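Side-chain contacts in UPF0147 protein MMP1188 (Methanococcus maripaludis S2, PDB 2QZG), which is of unknown function but belongs to the UPF0147 family of archaeal proteins and folds into four helices that pair with a second copy of the chain: residues K17-S20 with S21-E24; T30-R34 with N35-A39; P75-T78 with R79-W83. All coordinates share one frame; numbering follows the deposited sequence.

Contact 1. Residues K17-S20 with S21-E24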
loop_
_atom_site.group_PDB
_atom_site.type_symbol
_atom_site.label_atom_id
_atom_site.label_comp_id
_atom_site.label_asym_id
_atom_site.label_seq_id
_atom_site.Cartn_x
_atom_site.Cartn_y
_atom_site.Cartn_z
ATOM N N LYS C 17 3.286 -10.735 6.823
ATOM C CA LYS C 17 2.092 -10.911 7.649
ATOM C C LYS C 17 0.991 -9.940 7.230
ATOM O O LYS C 17 -0.160 -10.322 7.031
ATOM C CB LYS C 17 2.458 -10.681 9.122
ATOM C CG LYS C 17 1.412 -11.150 10.120
ATOM C CD LYS C 17 1.415 -10.308 11.406
ATOM C CE LYS C 17 2.310 -10.890 12.488
ATOM N NZ LYS C 17 1.552 -11.717 13.487
ATOM N N ASN C 18 1.353 -8.672 7.106
ATOM C CA ASN C 18 0.391 -7.642 6.764
ATOM C C ASN C 18 -0.165 -7.786 5.351
ATOM O O ASN C 18 -1.357 -7.596 5.139
ATOM C CB ASN C 18 0.983 -6.261 7.034
ATOM C CG ASN C 18 0.747 -5.809 8.473
ATOM O OD1 ASN C 18 -0.394 -5.511 8.858
ATOM N ND2 ASN C 18 1.813 -5.754 9.272
ATOM N N ILE C 19 0.701 -8.145 4.399
ATOM C CA ILE C 19 0.284 -8.468 3.033
ATOM C C ILE C 19 -0.655 -9.692 2.981
ATOM O O ILE C 19 -1.696 -9.637 2.327
ATOM C CB ILE C 19 1.511 -8.654 2.055
ATOM C CG1 ILE C 19 2.211 -7.318 1.783
ATOM C CG2 ILE C 19 1.038 -9.309 0.737
ATOM C CD1 ILE C 19 3.647 -7.424 1.225
ATOM N N SER C 20 -0.308 -10.779 3.677
ATOM C CA SER C 20 -1.141 -11.986 3.730
ATOM C C SER C 20 -2.540 -11.698 4.294
ATOM O O SER C 20 -3.553 -12.200 3.789
ATOM C CB SER C 20 -0.477 -13.078 4.597
ATOM O OG SER C 20 0.887 -13.256 4.212
ATOM N N SER C 21 -2.568 -10.915 5.370
ATOM C CA SER C 21 -3.798 -10.455 5.979
ATOM C C SER C 21 -4.661 -9.648 4.991
ATOM O O SER C 21 -5.877 -9.845 4.906
ATOM C CB SER C 21 -3.454 -9.620 7.207
ATOM O OG SER C 21 -4.371 -8.556 7.364
HETATM N N MSE C 22 -4.037 -8.742 4.242
HETATM C CA MSE C 22 -4.777 -7.959 3.255
HETATM C C MSE C 22 -5.339 -8.847 2.152
HETATM O O MSE C 22 -6.482 -8.674 1.733
HETATM C CB MSE C 22 -3.914 -6.848 2.672
HETATM C CG MSE C 22 -3.864 -5.619 3.511
HETATM SE SE MSE C 22 -2.539 -4.403 2.725
HETATM C CE MSE C 22 -0.977 -5.299 3.366
ATOM N N LEU C 23 -4.536 -9.810 1.703
ATOM C CA LEU C 23 -4.991 -10.813 0.742
ATOM C C LEU C 23 -6.155 -11.646 1.279
ATOM O O LEU C 23 -7.115 -11.921 0.561
ATOM C CB LEU C 23 -3.823 -11.705 0.306
ATOM C CG LEU C 23 -2.858 -11.086 -0.716
ATOM C CD1 LEU C 23 -1.579 -11.918 -0.824
ATOM C CD2 LEU C 23 -3.530 -10.954 -2.065
ATOM N N GLU C 24 -6.077 -12.041 2.542
ATOM C CA GLU C 24 -7.149 -12.832 3.165
ATOM C C GLU C 24 -8.475 -12.083 3.215
ATOM O O GLU C 24 -9.544 -12.701 3.154
ATOM C CB GLU C 24 -6.730 -13.322 4.554
ATOM C CG GLU C 24 -7.617 -14.427 5.170
ATOM C CD GLU C 24 -7.855 -15.632 4.249
ATOM O OE1 GLU C 24 -6.898 -16.088 3.569
ATOM O OE2 GLU C 24 -9.006 -16.124 4.198
#

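Contact 2. Residues T30-R34 with N35-A39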
loop_
_atom_site.group_PDB
_atom_site.type_symbol
_atom_site.label_atom_id
_atom_site.label_comp_id
_atom_site.label_asym_id
_atom_site.label_seq_id
_atom_site.Cartn_x
_atom_site.Cartn_y
_atom_site.Cartn_z
ATOM N N THR C 30 -17.264 -11.723 0.074
ATOM C CA THR C 30 -18.318 -12.375 -0.720
ATOM C C THR C 30 -18.832 -11.548 -1.913
ATOM O O THR C 30 -19.527 -12.081 -2.788
ATOM C CB THR C 30 -19.520 -12.758 0.165
ATOM O OG1 THR C 30 -20.077 -11.573 0.744
ATOM C CG2 THR C 30 -19.110 -13.745 1.279
ATOM N N THR C 31 -18.508 -10.255 -1.941
ATOM C CA THR C 31 -18.921 -9.376 -3.041
ATOM C C THR C 31 -17.985 -9.492 -4.245
ATOM O O THR C 31 -18.144 -8.778 -5.240
ATOM C CB THR C 31 -18.959 -7.894 -2.612
ATOM O OG1 THR C 31 -17.658 -7.491 -2.168
ATOM C CG2 THR C 31 -19.983 -7.659 -1.505
ATOM N N VAL C 32 -17.002 -10.381 -4.148
ATOM C CA VAL C 32 -15.981 -10.508 -5.183
ATOM C C VAL C 32 -16.195 -11.801 -5.972
ATOM O O VAL C 32 -16.490 -12.844 -5.374
ATOM C CB VAL C 32 -14.531 -10.409 -4.578
ATOM C CG1 VAL C 32 -13.477 -10.376 -5.671
ATOM C CG2 VAL C 32 -14.404 -9.147 -3.751
ATOM N N PRO C 33 -16.114 -11.730 -7.321
ATOM C CA PRO C 33 -16.151 -12.958 -8.121
ATOM C C PRO C 33 -15.208 -14.038 -7.569
ATOM O O PRO C 33 -14.086 -13.745 -7.129
ATOM C CB PRO C 33 -15.687 -12.486 -9.497
ATOM C CG PRO C 33 -16.155 -11.070 -9.573
ATOM C CD PRO C 33 -16.030 -10.524 -8.169
ATOM N N ARG C 34 -15.673 -15.274 -7.591
ATOM C CA ARG C 34 -14.916 -16.375 -7.036
ATOM C C ARG C 34 -13.538 -16.522 -7.680
ATOM O O ARG C 34 -12.594 -16.889 -7.002
ATOM C CB ARG C 34 -15.735 -17.682 -7.085
ATOM C CG ARG C 34 -16.940 -17.614 -6.170
ATOM C CD ARG C 34 -17.602 -18.921 -5.957
ATOM N NE ARG C 34 -17.012 -19.662 -4.851
ATOM C CZ ARG C 34 -17.506 -19.693 -3.619
ATOM N NH1 ARG C 34 -18.616 -19.024 -3.313
ATOM N NH2 ARG C 34 -16.872 -20.393 -2.695
ATOM N N ASN C 35 -13.411 -16.216 -8.968
ATOM C CA ASN C 35 -12.112 -16.316 -9.634
ATOM C C ASN C 35 -11.067 -15.300 -9.120
ATOM O O ASN C 35 -9.873 -15.570 -9.123
ATOM C CB ASN C 35 -12.259 -16.231 -11.154
ATOM C CG ASN C 35 -12.640 -14.845 -11.629
ATOM O OD1 ASN C 35 -13.634 -14.274 -11.177
ATOM N ND2 ASN C 35 -11.845 -14.294 -12.547
ATOM N N ILE C 36 -11.535 -14.152 -8.653
ATOM C CA ILE C 36 -10.650 -13.095 -8.168
ATOM C C ILE C 36 -10.247 -13.374 -6.716
ATOM O O ILE C 36 -9.096 -13.156 -6.325
ATOM C CB ILE C 36 -11.289 -11.697 -8.322
ATOM C CG1 ILE C 36 -11.441 -11.347 -9.800
ATOM C CG2 ILE C 36 -10.453 -10.627 -7.608
ATOM C CD1 ILE C 36 -12.542 -10.327 -10.095
ATOM N N ARG C 37 -11.212 -13.810 -5.926
ATOM C CA ARG C 37 -10.974 -14.378 -4.607
ATOM C C ARG C 37 -9.982 -15.566 -4.632
ATOM O O ARG C 37 -9.136 -15.689 -3.738
ATOM C CB ARG C 37 -12.306 -14.833 -4.005
ATOM C CG ARG C 37 -13.336 -13.714 -3.794
ATOM C CD ARG C 37 -14.720 -14.290 -3.398
ATOM N NE ARG C 37 -14.664 -14.966 -2.107
ATOM C CZ ARG C 37 -15.656 -15.643 -1.531
ATOM N NH1 ARG C 37 -16.846 -15.777 -2.112
ATOM N NH2 ARG C 37 -15.443 -16.195 -0.351
ATOM N N ALA C 38 -10.120 -16.461 -5.620
ATOM C CA ALA C 38 -9.167 -17.576 -5.779
ATOM C C ALA C 38 -7.765 -17.075 -6.152
ATOM O O ALA C 38 -6.767 -17.579 -5.626
ATOM C CB ALA C 38 -9.667 -18.599 -6.788
ATOM N N ALA C 39 -7.700 -16.067 -7.027
ATOM C CA ALA C 39 -6.436 -15.418 -7.393
ATOM C C ALA C 39 -5.711 -14.804 -6.191
ATOM O O ALA C 39 -4.478 -14.868 -6.102
ATOM C CB ALA C 39 -6.651 -14.359 -8.468
#

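Contact 3. Residues P75-T78 with R79-W83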
loop_
_atom_site.group_PDB
_atom_site.type_symbol
_atom_site.label_atom_id
_atom_site.label_comp_id
_atom_site.label_asym_id
_atom_site.label_seq_id
_atom_site.Cartn_x
_atom_site.Cartn_y
_atom_site.Cartn_z
ATOM N N PRO C 75 -14.543 -5.495 -8.862
ATOM C CA PRO C 75 -15.153 -4.380 -8.143
ATOM C C PRO C 75 -14.136 -3.296 -7.855
ATOM O O PRO C 75 -12.960 -3.598 -7.657
ATOM C CB PRO C 75 -15.619 -5.011 -6.828
ATOM C CG PRO C 75 -15.578 -6.525 -7.051
ATOM C CD PRO C 75 -14.480 -6.720 -8.035
ATOM N N ILE C 76 -14.596 -2.047 -7.838
ATOM C CA ILE C 76 -13.731 -0.889 -7.578
ATOM C C ILE C 76 -12.930 -1.054 -6.280
ATOM O O ILE C 76 -11.698 -0.903 -6.291
ATOM C CB ILE C 76 -14.522 0.460 -7.605
ATOM C CG1 ILE C 76 -15.103 0.691 -9.001
ATOM C CG2 ILE C 76 -13.614 1.623 -7.173
ATOM C CD1 ILE C 76 -15.886 2.013 -9.206
ATOM N N HIS C 77 -13.621 -1.413 -5.188
ATOM C CA HIS C 77 -12.993 -1.544 -3.875
ATOM C C HIS C 77 -11.869 -2.575 -3.877
ATOM O O HIS C 77 -10.799 -2.350 -3.314
ATOM C CB HIS C 77 -14.033 -1.815 -2.766
ATOM C CG HIS C 77 -14.542 -3.227 -2.705
ATOM N ND1 HIS C 77 -15.473 -3.722 -3.590
ATOM C CD2 HIS C 77 -14.279 -4.239 -1.836
ATOM C CE1 HIS C 77 -15.745 -4.982 -3.287
ATOM N NE2 HIS C 77 -15.045 -5.316 -2.221
ATOM N N THR C 78 -12.110 -3.702 -4.531
ATOM C CA THR C 78 -11.096 -4.716 -4.670
ATOM C C THR C 78 -9.895 -4.211 -5.471
ATOM O O THR C 78 -8.758 -4.474 -5.108
ATOM C CB THR C 78 -11.683 -5.967 -5.303
ATOM O OG1 THR C 78 -12.925 -6.262 -4.655
ATOM C CG2 THR C 78 -10.732 -7.161 -5.119
ATOM N N ARG C 79 -10.149 -3.486 -6.557
ATOM C CA ARG C 79 -9.069 -2.990 -7.392
ATOM C C ARG C 79 -8.083 -2.151 -6.556
ATOM O O ARG C 79 -6.863 -2.277 -6.718
ATOM C CB ARG C 79 -9.640 -2.193 -8.562
ATOM C CG ARG C 79 -8.616 -1.835 -9.619
ATOM C CD ARG C 79 -9.256 -1.075 -10.776
ATOM N NE ARG C 79 -10.238 -1.884 -11.500
ATOM C CZ ARG C 79 -9.929 -2.894 -12.315
ATOM N NH1 ARG C 79 -8.654 -3.230 -12.511
ATOM N NH2 ARG C 79 -10.896 -3.568 -12.936
ATOM N N THR C 80 -8.630 -1.317 -5.665
ATOM C CA THR C 80 -7.849 -0.476 -4.742
ATOM C C THR C 80 -7.063 -1.300 -3.735
ATOM O O THR C 80 -5.889 -1.003 -3.461
ATOM C CB THR C 80 -8.744 0.587 -4.015
ATOM O OG1 THR C 80 -9.135 1.589 -4.957
ATOM C CG2 THR C 80 -7.977 1.305 -2.872
ATOM N N GLN C 81 -7.706 -2.329 -3.195
ATOM C CA GLN C 81 -7.047 -3.228 -2.257
ATOM C C GLN C 81 -5.875 -3.905 -2.939
ATOM O O GLN C 81 -4.803 -3.984 -2.363
ATOM C CB GLN C 81 -8.028 -4.269 -1.672
ATOM C CG GLN C 81 -9.015 -3.659 -0.670
ATOM C CD GLN C 81 -10.186 -4.579 -0.330
ATOM O OE1 GLN C 81 -10.324 -5.659 -0.879
ATOM N NE2 GLN C 81 -11.059 -4.117 0.561
ATOM N N ILE C 82 -6.072 -4.371 -4.173
ATOM C CA ILE C 82 -5.006 -5.055 -4.903
ATOM C C ILE C 82 -3.836 -4.121 -5.262
ATOM O O ILE C 82 -2.690 -4.530 -5.160
ATOM C CB ILE C 82 -5.543 -5.792 -6.120
ATOM C CG1 ILE C 82 -6.351 -7.016 -5.650
ATOM C CG2 ILE C 82 -4.407 -6.189 -7.096
ATOM C CD1 ILE C 82 -7.302 -7.514 -6.648
ATOM N N TRP C 83 -4.138 -2.882 -5.655
ATOM C CA TRP C 83 -3.114 -1.860 -5.896
ATOM C C TRP C 83 -2.224 -1.667 -4.649
ATOM O O TRP C 83 -1.001 -1.699 -4.747
ATOM C CB TRP C 83 -3.733 -0.542 -6.380
ATOM C CG TRP C 83 -2.747 0.624 -6.397
ATOM C CD1 TRP C 83 -1.544 0.671 -7.045
ATOM C CD2 TRP C 83 -2.893 1.882 -5.735
ATOM N NE1 TRP C 83 -0.933 1.892 -6.830
ATOM C CE2 TRP C 83 -1.748 2.653 -6.035
ATOM C CE3 TRP C 83 -3.893 2.444 -4.931
ATOM C CZ2 TRP C 83 -1.566 3.949 -5.545
ATOM C CZ3 TRP C 83 -3.715 3.746 -4.458
ATOM C CH2 TRP C 83 -2.568 4.479 -4.774
HETATM O O HOH W 1 -12.228 -7.312 -2.340
#

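Contact 1. Residues K17-S20 with S21-E24
Two successive turns of helix 12-27, the first helix of this all-helical chain, meet here, with Ile19 set against Met22 and Leu23. The i to i+4 ladder is regular. Ser21 N, Met22 N, Leu23 N and Glu24 N bond to the carbonyls of Lys17, Asn18, Ile19 and Ser20. The bond from Leu23 N to Ile19 O is 2.9 Å long and nearly straight, with 166° at the hydrogen.

Ile19 uses both branches at CB. Its CG2 stands anti to the backbone N and lies 4.0 Å from Leu23 CD1; the two side chains run side by side and point the same way. Its CG1 takes the other direction, where Met22 CE lies 4.1 Å away. The apolar ridge formed in this way packs on helix 76-90, where Met22 and Leu23 touch Ile85. Ile19 also packs on Trp83 of the second subunit, so the ridge serves both the bundle and the dimer.

Three polar ends find partners beyond these two turns. Ser20 OG bonds back to Leu16 O, Asn18 ND2 to Asp14 O, and Glu24 OE1 makes a salt bridge with Lys44. Met22 is a selenomethionine. Its chain bends at the last torsion (chi3 -77°), which turns CE back to the Asn18 carbonyl. Asn18 O is its nearest neighbour there, doubtfully close for a methyl, and Asn18 CB lies 4.3 Å from Met22 CE.

Contact 2. Residues T30-R34 with N35-A39
Val32 and Pro33 pack against Ile36 and Arg37 where the loop after helix 12-27 turns into helix 34-46. Pro33 is the N-cap residue. Its carbonyl opens the helix by accepting two bonds. Arg37 N comes nearly along the C=O axis at 3.1 Å from Pro33 O, with 173° at the hydrogen. Ile36 N sits above the carbonyl plane and makes a clearly more bent bond.

The tight side is apolar. Val32 CG1 meets Ile36 CG2 at 3.6 Å, and the two side chains cross at about a right angle. Pro33 CG lies 3.7 Å from Ile36 CD1, ring and side chain running the same way. Val32 CB also rests on the aliphatic part of Arg37, 3.6 Å from its CG. Ile68 of helix 54-68 packs on Ile36, and Thr78 of helix 76-90 on Val32.

The solvent side is looser and carries charge. Arg34 is exposed, and its NH1 stands 3.9 Å from Arg37 NH1. The Arg37 atom lies over one face of the Arg34 guanidinium, toward its rim, and the two planes are 53° apart. Thr30 CA lies over one face of the Arg37 group. A bend at chi3 (64°) turns the Arg37 guanidinium back toward the loop, where NE bonds to Val27 O. Asn35 ND2 is held by Asp71.

Arg37 thus ties the helix start to the end of helix 12-27, while its nearness to Arg34 probably costs some charge repulsion.

Contact 3. Residues P75-T78 with R79-W83
Thr78 and Ile82, with His77 and Gln81 beside them, form i to i+4 pairs in the first turns of helix 76-90, whose N-cap is Pro75. Arg79 N bonds to Pro75 O in the carbonyl plane. The following N-H groups, of Thr80, Gln81 and Ile82, bond to Ile76 O, His77 O and Thr78 O. Among these, Ile82 N lies 2.8 Å from Thr78 O.

The two branches of Thr78 do different work. With OG1 anti to the carbonyl carbon (chi1 -46°), the methyl CG2 falls beside that carbon and faces on along the helix. There it lies 3.8 Å from Ile82 CD1, the two side chains crossing at a slant. Both residues are buried and touch Ile26 of helix 12-27.

His77 takes a less usual helix conformation. Its CG sits between the backbone N and the carbonyl carbon (chi1 78°), and the ring edge is turned to Gln81. His77 CD2 is 4.0 Å from Gln81 NE2, which lies near the ring plane. Ring and amide are almost perpendicular, 84° apart. This is a packing contact; His77 NE2 has its hydrogen bond with Asp29 OD2. Thr78 OG1 lies over one face of the ring, toward the rim.

Arg79 NH1 bonds to Ser69 O, and Trp83 NE1 to Thr91 OG1 of the second subunit.

The amide oxygen of Gln81 is linked through a water to the side chain of Thr78, one turn back. The water accepts from Thr78 OG1 at 2.6 Å and donates to Gln81 OE1 at 2.9 Å.

Overall arrangement
The three contacts follow one another along the chain, on helix 12-27, at the start of helix 34-46 and at the start of helix 76-90. Contacts 2 and 3 touch directly, with centres 12 Å apart. Thr31 OG1 lies 3.3 Å from His77 CE1, and Val32 CG2 lies 3.4 Å from Thr78 OG1, so the loop leading into helix 34-46 packs on the first turn of helix 76-90. Within the chain, contact 1 touches neither; its nearest atoms are about 6 Å from those of each. Across the dimer it does meet contact 3: Asn18 and Ile19 pack on Thr80 and Trp83 of the second subunit. Contact 2 does not reach that subunit. No active site is known for this protein.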